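Local coordinates for glideosome-associated protein 50 (Plasmodium falciparum 3D7, PDB 3TGH), which is a component of the glideosome, the complex behind parasite gliding motility and host cell invasion, and may help assemble it and anchor it to the inner membrane complex, at residues A[10-15]-A[63-68]; A[42-47]-A[119-124]; A[80-85]-A[196-201]; A[267-272]-A[288-293]. All coordinates share one frame; numbering follows the deposited sequence.

Interaction 1 (A[10-15]-A[63-68])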
# COMPACT_ATOMS: atom_id res chain seq x y z
N GLY A 10 -6.86 1.52 3.59
CA GLY A 10 -5.90 2.03 4.58
C GLY A 10 -6.50 2.48 5.89
O GLY A 10 -7.64 2.96 5.92
N ASP A 11 -5.75 2.30 6.98
CA ASP A 11 -6.14 2.80 8.31
C ASP A 11 -7.54 2.33 8.71
O ASP A 11 -8.38 3.11 9.18
CB ASP A 11 -6.03 4.32 8.31
CG ASP A 11 -4.60 4.79 8.08
OD1 ASP A 11 -3.81 4.76 9.04
OD2 ASP A 11 -4.27 5.18 6.95
N TRP A 12 -7.74 1.03 8.54
CA TRP A 12 -9.06 0.40 8.50
C TRP A 12 -9.47 -0.22 9.84
O TRP A 12 -10.66 -0.49 10.07
CB TRP A 12 -9.07 -0.66 7.38
CG TRP A 12 -7.88 -1.56 7.45
CD1 TRP A 12 -6.73 -1.47 6.70
CD2 TRP A 12 -7.68 -2.67 8.34
NE1 TRP A 12 -5.84 -2.44 7.08
CE2 TRP A 12 -6.41 -3.20 8.07
CE3 TRP A 12 -8.47 -3.27 9.33
CZ2 TRP A 12 -5.89 -4.29 8.77
CZ3 TRP A 12 -7.96 -4.36 10.02
CH2 TRP A 12 -6.68 -4.86 9.74
N GLY A 13 -8.50 -0.45 10.72
CA GLY A 13 -8.74 -1.23 11.93
C GLY A 13 -9.24 -0.46 13.14
O GLY A 13 -8.48 -0.21 14.08
N LYS A 14 -10.52 -0.11 13.10
CA LYS A 14 -11.19 0.54 14.22
C LYS A 14 -12.69 0.24 14.14
O LYS A 14 -13.27 0.28 13.05
CB LYS A 14 -10.95 2.04 14.19
CG LYS A 14 -11.45 2.78 15.44
CD LYS A 14 -11.15 4.27 15.39
CE LYS A 14 -11.63 4.96 16.67
NZ LYS A 14 -11.33 6.42 16.67
N ASP A 15 -13.31 -0.06 15.27
CA ASP A 15 -14.73 -0.38 15.30
C ASP A 15 -15.56 0.91 15.24
O ASP A 15 -15.84 1.54 16.25
CB ASP A 15 -15.08 -1.19 16.56
CG ASP A 15 -16.55 -1.61 16.62
OD1 ASP A 15 -17.20 -1.70 15.56
OD2 ASP A 15 -17.04 -1.86 17.74
N ASP A 63 -13.84 -10.89 11.25
CA ASP A 63 -15.30 -10.81 11.21
C ASP A 63 -15.83 -9.66 10.35
O ASP A 63 -17.03 -9.60 10.08
CB ASP A 63 -15.88 -10.71 12.63
CG ASP A 63 -15.76 -12.01 13.41
OD1 ASP A 63 -15.38 -13.05 12.82
OD2 ASP A 63 -16.07 -12.00 14.61
N VAL A 64 -14.95 -8.74 9.94
CA VAL A 64 -15.35 -7.58 9.16
C VAL A 64 -15.20 -7.85 7.66
O VAL A 64 -16.05 -7.43 6.88
CB VAL A 64 -14.52 -6.32 9.56
CG1 VAL A 64 -14.85 -5.13 8.65
CG2 VAL A 64 -14.76 -5.97 11.02
N TYR A 65 -14.12 -8.53 7.27
CA TYR A 65 -13.79 -8.67 5.84
C TYR A 65 -13.99 -10.09 5.31
O TYR A 65 -13.46 -10.44 4.26
CB TYR A 65 -12.38 -8.14 5.56
CG TYR A 65 -12.23 -6.70 6.01
CD1 TYR A 65 -12.81 -5.66 5.28
CD2 TYR A 65 -11.54 -6.38 7.17
CE1 TYR A 65 -12.70 -4.33 5.70
CE2 TYR A 65 -11.42 -5.06 7.59
CZ TYR A 65 -12.01 -4.05 6.86
OH TYR A 65 -11.89 -2.75 7.30
N SER A 66 -14.77 -10.89 6.03
CA SER A 66 -15.04 -12.26 5.62
C SER A 66 -16.30 -12.33 4.76
O SER A 66 -17.19 -11.49 4.86
CB SER A 66 -15.19 -13.19 6.83
OG SER A 66 -16.29 -12.81 7.63
N GLU A 67 -16.33 -13.33 3.89
CA GLU A 67 -17.48 -13.61 3.04
C GLU A 67 -17.50 -15.10 2.72
O GLU A 67 -16.46 -15.76 2.71
CB GLU A 67 -17.40 -12.77 1.76
CG GLU A 67 -18.66 -12.75 0.89
CD GLU A 67 -19.82 -11.98 1.50
OE1 GLU A 67 -20.48 -12.51 2.42
OE2 GLU A 67 -20.08 -10.84 1.06
N GLU A 68 -18.68 -15.64 2.46
CA GLU A 68 -18.78 -17.06 2.10
C GLU A 68 -18.34 -17.28 0.65
O GLU A 68 -18.04 -16.32 -0.07
CB GLU A 68 -20.20 -17.57 2.34
CG GLU A 68 -20.65 -17.51 3.81
CD GLU A 68 -19.70 -18.25 4.75
OE1 GLU A 68 -19.33 -17.67 5.79
OE2 GLU A 68 -19.32 -19.40 4.44
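Trp12 and Tyr65 carry this contact between the loop after strand 4-8 and the loop after helix 56-62. Gly10, Asp11, Trp12 and Gly13 spell a Gly-Asp-Trp-Gly sequence, consistent with the Gly-Asp-X-Gly motif of purple acid phosphatases. Gly10 pairs through its backbone with Gly253. Asp11 OD2 accepts a hydrogen bond from the backbone N of His233, a metal-binding residue. Trp12 then points at the other loop, with chi1 of 49° placing CG between the backbone N and the carbonyl carbon. Its six-membered ring presents a face to the edge of the Tyr65 ring, an offset edge-to-face pair with centroids 5.8 Å apart and planes at 88°. Trp12 CE3 approaches Tyr65 CE2 to 3.9 Å. Beyond the rings, Tyr65 OH reaches over to Trp12 CB at 3.5 Å. After Trp12 the chain folds back in an inverse gamma turn centred on Gly13, closed by Lys14 N to Trp12 O at 3.1 Å. On the far loop, Val64 CG1 sits 3.5 Å above the plane of the Tyr65 ring, over its centre, and helix 17-32 also packs against that tyrosine. The two buried rings thus meet by aromatic and van der Waals contact, while the bond from Trp12 NE1 to Ser40 OG, with a weak second one to Asn44 OD1, helps set the turn of the indole.

Interaction 2 (A[42-47]-A[119-124])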
# COMPACT_ATOMS: atom_id res chain seq x y z
N GLY A 42 -1.10 2.99 4.92
CA GLY A 42 -1.42 3.52 6.23
C GLY A 42 -1.14 2.53 7.34
O GLY A 42 -0.31 1.63 7.19
N SER A 43 -1.83 2.70 8.46
CA SER A 43 -1.78 1.75 9.56
C SER A 43 -2.80 0.63 9.34
O SER A 43 -3.72 0.76 8.52
CB SER A 43 -2.05 2.44 10.90
OG SER A 43 -0.99 3.33 11.24
N ASN A 44 -2.65 -0.44 10.09
CA ASN A 44 -3.64 -1.51 10.14
C ASN A 44 -4.62 -1.26 11.28
O ASN A 44 -5.80 -0.98 11.05
CB ASN A 44 -2.97 -2.88 10.30
CG ASN A 44 -2.18 -3.29 9.09
OD1 ASN A 44 -2.65 -3.16 7.95
ND2 ASN A 44 -0.96 -3.78 9.31
N PHE A 45 -4.11 -1.33 12.51
CA PHE A 45 -4.94 -1.20 13.69
C PHE A 45 -4.70 0.16 14.31
O PHE A 45 -3.59 0.48 14.74
CB PHE A 45 -4.63 -2.31 14.69
CG PHE A 45 -4.99 -3.68 14.20
CD1 PHE A 45 -6.25 -4.21 14.42
CD2 PHE A 45 -4.05 -4.43 13.51
CE1 PHE A 45 -6.58 -5.48 13.95
CE2 PHE A 45 -4.38 -5.70 13.04
CZ PHE A 45 -5.63 -6.22 13.26
N ILE A 46 -5.76 0.96 14.40
CA ILE A 46 -5.65 2.33 14.87
C ILE A 46 -5.18 2.39 16.33
O ILE A 46 -4.45 3.30 16.70
CB ILE A 46 -6.97 3.12 14.68
CG1 ILE A 46 -7.40 3.12 13.20
CG2 ILE A 46 -6.84 4.56 15.21
CD1 ILE A 46 -6.33 3.64 12.24
N ASP A 47 -5.58 1.41 17.15
CA ASP A 47 -5.12 1.35 18.53
C ASP A 47 -4.05 0.27 18.75
O ASP A 47 -3.71 -0.04 19.90
CB ASP A 47 -6.31 1.12 19.47
CG ASP A 47 -7.26 2.31 19.51
OD1 ASP A 47 -6.79 3.47 19.55
OD2 ASP A 47 -8.48 2.08 19.50
N PRO A 119 -9.37 -12.39 3.94
CA PRO A 119 -8.14 -12.37 3.13
C PRO A 119 -6.91 -12.89 3.88
O PRO A 119 -6.84 -12.82 5.10
CB PRO A 119 -7.97 -10.89 2.78
CG PRO A 119 -9.33 -10.29 2.94
CD PRO A 119 -9.99 -11.06 4.03
N LYS A 120 -5.94 -13.40 3.13
CA LYS A 120 -4.71 -13.95 3.71
C LYS A 120 -3.74 -12.80 4.05
O LYS A 120 -3.26 -12.11 3.17
CB LYS A 120 -4.06 -14.95 2.75
CG LYS A 120 -2.87 -15.71 3.36
CD LYS A 120 -2.19 -16.63 2.37
CE LYS A 120 -1.09 -17.45 3.04
NZ LYS A 120 -0.39 -18.37 2.10
N TRP A 121 -3.46 -12.64 5.33
CA TRP A 121 -2.58 -11.60 5.84
C TRP A 121 -1.13 -11.88 5.42
O TRP A 121 -0.57 -12.91 5.78
CB TRP A 121 -2.71 -11.59 7.36
CG TRP A 121 -1.99 -10.51 8.10
CD1 TRP A 121 -0.71 -10.56 8.57
CD2 TRP A 121 -2.52 -9.25 8.51
NE1 TRP A 121 -0.41 -9.40 9.23
CE2 TRP A 121 -1.50 -8.58 9.21
CE3 TRP A 121 -3.76 -8.62 8.35
CZ2 TRP A 121 -1.68 -7.31 9.76
CZ3 TRP A 121 -3.93 -7.36 8.90
CH2 TRP A 121 -2.90 -6.72 9.58
N ILE A 122 -0.56 -10.96 4.63
CA ILE A 122 0.80 -11.11 4.12
C ILE A 122 1.64 -9.91 4.55
O ILE A 122 1.32 -8.76 4.22
CB ILE A 122 0.82 -11.24 2.59
CG1 ILE A 122 0.03 -12.48 2.16
CG2 ILE A 122 2.26 -11.32 2.07
CD1 ILE A 122 0.04 -12.72 0.68
N MET A 123 2.68 -10.18 5.33
CA MET A 123 3.66 -9.15 5.70
C MET A 123 4.94 -9.89 6.14
O MET A 123 5.17 -10.07 7.34
CB MET A 123 3.13 -8.23 6.80
CG MET A 123 3.97 -6.97 6.92
SD MET A 123 3.39 -5.80 8.17
CE MET A 123 4.02 -6.61 9.64
N PRO A 124 5.75 -10.34 5.17
CA PRO A 124 6.92 -11.19 5.49
C PRO A 124 8.05 -10.45 6.21
O PRO A 124 8.90 -11.08 6.86
CB PRO A 124 7.37 -11.68 4.11
CG PRO A 124 6.87 -10.67 3.16
CD PRO A 124 5.60 -10.12 3.73
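Asn44 and Phe45 meet the far end of the Trp121 indole in a buried contact of amide and phenyl ring with indole, joining the loop after strand 37-40 to strand 120-122. The backbones stay well apart, 11.0 Å between Asn44 CA and Trp121 CA, and the distance is bridged mainly by the indole. Trp121 has CG anti to its backbone N (chi1 -175°), which sends the six-membered ring out toward the loop with CH2 leading. Asn44 comes to meet it from the opposite direction. Its ND2 lies 3.5 Å from Trp121 CH2 and 3.6 Å from Trp121 CZ2, the amide plane being inclined 57° to the indole. Beside it, Phe45 CE2 touches Trp121 CH2 at 3.9 Å, so that single carbon is shared by both loop residues. The polar atoms here have partners outside the two segments: Asn44 OD1 bonds Thr78 OG1, Asn44 ND2 bonds Gln92 OE1, and Trp121 NE1 donates to Gln92 O. These bonds set the rotation of the amide and hold the indole in place. Strand 120-122 is an edge strand of its sheet, parallel to strand 75-78, while helix 89-97 packs against Phe45 and Trp121, and Trp57 of helix 56-62 makes an edge-to-face pair with the indole.

Interaction 3 (A[80-85]-A[196-201])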
# COMPACT_ATOMS: atom_id res chain seq x y z
N LEU A 80 3.04 -1.76 8.17
CA LEU A 80 2.73 -1.08 9.41
C LEU A 80 2.73 0.42 9.23
O LEU A 80 3.52 0.98 8.44
CB LEU A 80 3.75 -1.45 10.48
CG LEU A 80 3.39 -2.61 11.43
CD1 LEU A 80 2.49 -3.67 10.84
CD2 LEU A 80 4.62 -3.17 12.07
N GLY A 81 1.88 1.09 9.99
CA GLY A 81 1.95 2.53 10.14
C GLY A 81 2.25 2.88 11.58
O GLY A 81 2.45 2.00 12.42
N THR A 82 2.30 4.17 11.87
CA THR A 82 2.73 4.62 13.19
C THR A 82 1.84 4.10 14.31
O THR A 82 2.32 3.86 15.41
CB THR A 82 2.81 6.15 13.27
OG1 THR A 82 1.55 6.72 12.90
CG2 THR A 82 3.89 6.66 12.32
N ARG A 83 0.55 3.92 14.03
CA ARG A 83 -0.38 3.40 15.03
C ARG A 83 -0.08 1.94 15.41
O ARG A 83 -0.33 1.53 16.54
CB ARG A 83 -1.83 3.49 14.53
CG ARG A 83 -2.30 4.89 14.12
CD ARG A 83 -2.26 5.91 15.25
NE ARG A 83 -3.20 5.59 16.32
CZ ARG A 83 -3.60 6.44 17.27
NH1 ARG A 83 -3.16 7.69 17.29
NH2 ARG A 83 -4.46 6.03 18.20
N ASP A 84 0.46 1.17 14.47
CA ASP A 84 0.81 -0.22 14.73
C ASP A 84 2.07 -0.36 15.60
O ASP A 84 2.20 -1.28 16.43
CB ASP A 84 1.00 -0.95 13.41
CG ASP A 84 -0.25 -0.93 12.54
OD1 ASP A 84 -1.29 -1.48 12.97
OD2 ASP A 84 -0.20 -0.36 11.42
N TRP A 85 3.02 0.55 15.38
CA TRP A 85 4.30 0.55 16.09
C TRP A 85 4.22 0.90 17.58
O TRP A 85 5.17 0.61 18.32
CB TRP A 85 5.29 1.48 15.39
CG TRP A 85 5.98 0.85 14.22
CD1 TRP A 85 5.72 1.07 12.90
CD2 TRP A 85 7.05 -0.10 14.27
NE1 TRP A 85 6.57 0.30 12.12
CE2 TRP A 85 7.40 -0.42 12.94
CE3 TRP A 85 7.77 -0.70 15.31
CZ2 TRP A 85 8.42 -1.33 12.61
CZ3 TRP A 85 8.79 -1.61 14.99
CH2 TRP A 85 9.10 -1.91 13.65
N VAL A 196 3.88 1.26 -1.79
CA VAL A 196 2.83 1.32 -0.77
C VAL A 196 3.47 1.58 0.58
O VAL A 196 4.42 0.89 0.96
CB VAL A 196 2.07 -0.04 -0.71
CG1 VAL A 196 1.02 -0.02 0.39
CG2 VAL A 196 1.44 -0.36 -2.07
N GLY A 197 2.96 2.57 1.32
CA GLY A 197 3.51 2.91 2.63
C GLY A 197 2.48 3.59 3.50
O GLY A 197 1.29 3.69 3.13
N ASP A 198 2.92 4.05 4.67
CA ASP A 198 2.02 4.72 5.62
C ASP A 198 1.98 6.25 5.37
O ASP A 198 0.94 6.79 4.97
CB ASP A 198 2.45 4.40 7.05
CG ASP A 198 1.69 5.22 8.09
OD1 ASP A 198 0.47 5.43 7.90
OD2 ASP A 198 2.29 5.61 9.10
N GLN A 199 3.10 6.92 5.58
CA GLN A 199 3.17 8.38 5.51
C GLN A 199 3.28 8.89 4.06
O GLN A 199 4.19 8.50 3.33
CB GLN A 199 4.36 8.87 6.34
CG GLN A 199 4.67 10.35 6.23
CD GLN A 199 3.58 11.22 6.78
OE1 GLN A 199 3.18 11.08 7.94
NE2 GLN A 199 3.09 12.16 5.97
N PRO A 200 2.36 9.79 3.65
CA PRO A 200 2.50 10.43 2.33
C PRO A 200 3.68 11.39 2.24
O PRO A 200 4.07 12.00 3.24
CB PRO A 200 1.20 11.21 2.15
CG PRO A 200 0.55 11.24 3.47
CD PRO A 200 1.08 10.12 4.28
N ILE A 201 4.23 11.52 1.04
CA ILE A 201 5.18 12.56 0.71
C ILE A 201 4.42 13.87 0.55
O ILE A 201 4.80 14.90 1.12
CB ILE A 201 5.93 12.23 -0.59
CG1 ILE A 201 6.81 10.99 -0.41
CG2 ILE A 201 6.77 13.44 -1.05
CD1 ILE A 201 7.30 10.38 -1.72
O HOH W 1 4.67 2.13 6.07
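Thr82 and Asp198 meet beside His233, a metal-binding residue, where the turn Gly81-Asp84 (Gly-Thr-Arg-Asp) approaches the loop after strand 192-196; judged from the family, this turn probably stands where purple acid phosphatases carry Gly-Asn-His-Asp/Glu. Asp198 accepts a hydrogen bond at OD2 from Thr82 N, 3.1 Å long with an N-H...O angle of 148°; the donor lies 54° out of the carboxylate plane. OD2 is also bonded to His233 ND1, so one oxygen ties the turn to the histidine. An extended first torsion carries the Asp198 carboxylate over Gly81, where the absence of a side chain permits Asp198 CG to come within 3.4 Å of Gly81 CA. A water bridges the backbones, donating to Leu80 O at 2.9 Å and weakly accepting from Asp198 N. Gly81 N donates in a nearly straight line (179°) to the anti lone pair of Asp84 OD2, at 2.9 Å, which fixes the glycine against the short, weakly bonded helix 82-85. A cobalt ion lies about 5 Å from the Thr82 side chain. Around the contact, helix 89-97 covers Leu80, strand 228-231 touches Pro200 and Ile201, and helix 211-216 packs on Gln199 and Ile201.

Interaction 4 (A[267-272]-A[288-293])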
# COMPACT_ATOMS: atom_id res chain seq x y z
N SER A 267 -3.07 18.96 -6.46
CA SER A 267 -4.15 18.05 -6.11
C SER A 267 -5.21 18.05 -7.21
O SER A 267 -5.68 19.11 -7.64
CB SER A 267 -4.77 18.44 -4.77
OG SER A 267 -5.82 17.57 -4.42
N LEU A 268 -5.58 16.86 -7.66
CA LEU A 268 -6.60 16.69 -8.69
C LEU A 268 -7.95 16.32 -8.08
O LEU A 268 -9.00 16.55 -8.69
CB LEU A 268 -6.18 15.61 -9.69
CG LEU A 268 -4.91 15.90 -10.50
CD1 LEU A 268 -4.54 14.67 -11.33
CD2 LEU A 268 -5.11 17.12 -11.38
N PHE A 269 -7.92 15.74 -6.89
CA PHE A 269 -9.12 15.29 -6.22
C PHE A 269 -8.83 15.11 -4.75
O PHE A 269 -7.76 14.61 -4.38
CB PHE A 269 -9.58 13.95 -6.83
CG PHE A 269 -10.47 13.14 -5.92
CD1 PHE A 269 -11.80 13.48 -5.75
CD2 PHE A 269 -9.97 12.03 -5.25
CE1 PHE A 269 -12.62 12.73 -4.93
CE2 PHE A 269 -10.79 11.28 -4.42
CZ PHE A 269 -12.12 11.63 -4.26
N PHE A 270 -9.78 15.52 -3.91
CA PHE A 270 -9.69 15.30 -2.47
C PHE A 270 -11.08 15.02 -1.92
O PHE A 270 -12.04 15.70 -2.28
CB PHE A 270 -9.11 16.54 -1.77
CG PHE A 270 -8.97 16.37 -0.28
CD1 PHE A 270 -7.73 16.09 0.28
CD2 PHE A 270 -10.07 16.51 0.56
CE1 PHE A 270 -7.59 15.94 1.65
CE2 PHE A 270 -9.94 16.35 1.93
CZ PHE A 270 -8.69 16.06 2.48
N SER A 271 -11.18 14.03 -1.04
CA SER A 271 -12.43 13.75 -0.33
C SER A 271 -12.15 13.23 1.08
O SER A 271 -11.27 12.41 1.27
CB SER A 271 -13.26 12.72 -1.09
OG SER A 271 -14.45 12.42 -0.40
N SER A 272 -12.92 13.72 2.04
CA SER A 272 -12.84 13.23 3.41
C SER A 272 -13.74 12.01 3.63
O SER A 272 -13.78 11.46 4.73
CB SER A 272 -13.20 14.34 4.40
OG SER A 272 -14.54 14.78 4.21
N THR A 288 -7.38 4.33 -11.62
CA THR A 288 -7.70 4.25 -10.20
C THR A 288 -9.09 4.83 -9.97
O THR A 288 -9.38 5.95 -10.41
CB THR A 288 -6.67 5.03 -9.37
OG1 THR A 288 -5.38 4.42 -9.51
CG2 THR A 288 -7.07 5.05 -7.89
N LYS A 289 -9.95 4.06 -9.31
CA LYS A 289 -11.29 4.50 -8.96
C LYS A 289 -11.40 4.70 -7.45
O LYS A 289 -11.12 3.78 -6.66
CB LYS A 289 -12.34 3.50 -9.44
CG LYS A 289 -12.47 3.41 -10.95
CD LYS A 289 -13.44 2.32 -11.35
CE LYS A 289 -13.35 1.98 -12.83
NZ LYS A 289 -14.22 0.82 -13.20
N PHE A 290 -11.78 5.91 -7.05
CA PHE A 290 -11.99 6.24 -5.65
C PHE A 290 -13.46 6.03 -5.31
O PHE A 290 -14.33 6.65 -5.91
CB PHE A 290 -11.60 7.69 -5.38
CG PHE A 290 -10.13 7.94 -5.48
CD1 PHE A 290 -9.53 8.17 -6.71
CD2 PHE A 290 -9.35 7.96 -4.33
CE1 PHE A 290 -8.16 8.39 -6.80
CE2 PHE A 290 -7.99 8.19 -4.40
CZ PHE A 290 -7.39 8.41 -5.64
N VAL A 291 -13.72 5.15 -4.35
CA VAL A 291 -15.07 4.76 -3.99
C VAL A 291 -15.43 5.31 -2.62
O VAL A 291 -14.69 5.13 -1.65
CB VAL A 291 -15.23 3.22 -3.96
CG1 VAL A 291 -16.65 2.84 -3.60
CG2 VAL A 291 -14.82 2.62 -5.30
N SER A 292 -16.56 6.01 -2.56
CA SER A 292 -17.09 6.55 -1.31
C SER A 292 -18.15 5.62 -0.73
O SER A 292 -19.07 5.20 -1.43
CB SER A 292 -17.69 7.94 -1.53
OG SER A 292 -18.49 8.32 -0.44
N SER A 293 -18.03 5.34 0.57
CA SER A 293 -18.98 4.51 1.30
C SER A 293 -20.33 5.18 1.54
O SER A 293 -21.25 4.54 2.06
CB SER A 293 -18.39 4.11 2.66
OG SER A 293 -18.29 5.24 3.52
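Phe269 and Phe290 meet between the two facing beta-sheets of the metallophosphoesterase sandwich: strand 267-271 is an edge strand of one sheet, and strand 285-292 belongs to the other. The aromatic part of the contact is all that touches closely. The ring planes are inclined by 53° and the centroids lie 4.9 Å apart. Phe269 CE2 settles over one face of Phe290, toward its rim, and Phe269 CZ flanks Phe290 CB at 4.1 Å. Each phenylalanine enters from its own strand, and the two rings pass alongside one another, so that Phe269 lies over the root of the Phe290 ring, around CG, more than over its tip. The neighbours are mostly apolar: Tyr300 of strand 297-305 stacks on Phe269, while Met237 and Cys277 touch Phe290. The backbone part belongs to the sheet edge, where Leu268 and Phe269 both face Val239 of strand 237-242 and form a classic beta bulge. The closest approach between the two segments is that of Phe269 CE2, which lies 3.6 Å from both Phe290 CG and Phe290 CD2.

How the interactions relate
Interactions 1, 2 and 3 form a connected series running to the metal site: the centres of interactions 1 and 2 are about 10 Å apart, and those of interactions 2 and 3 about 11 Å. Asp11 OD1 is 2.9 Å from Ser43 N, a probable hydrogen bond joining interactions 1 and 2. Asp84 OD2, 2.8 Å from Asn44 N, probably links interactions 2 and 3 in the same way. Interaction 3 is nearest the site: the Asp198 side chain lies about 3 Å from that of His233, against about 12 Å for Trp12 and for Asn44. Interaction 4 stands apart, about 10 Å from interactions 1 and 3 at the nearest atoms, though strand 285-292 shares a sheet with strand 120-122 of interaction 2.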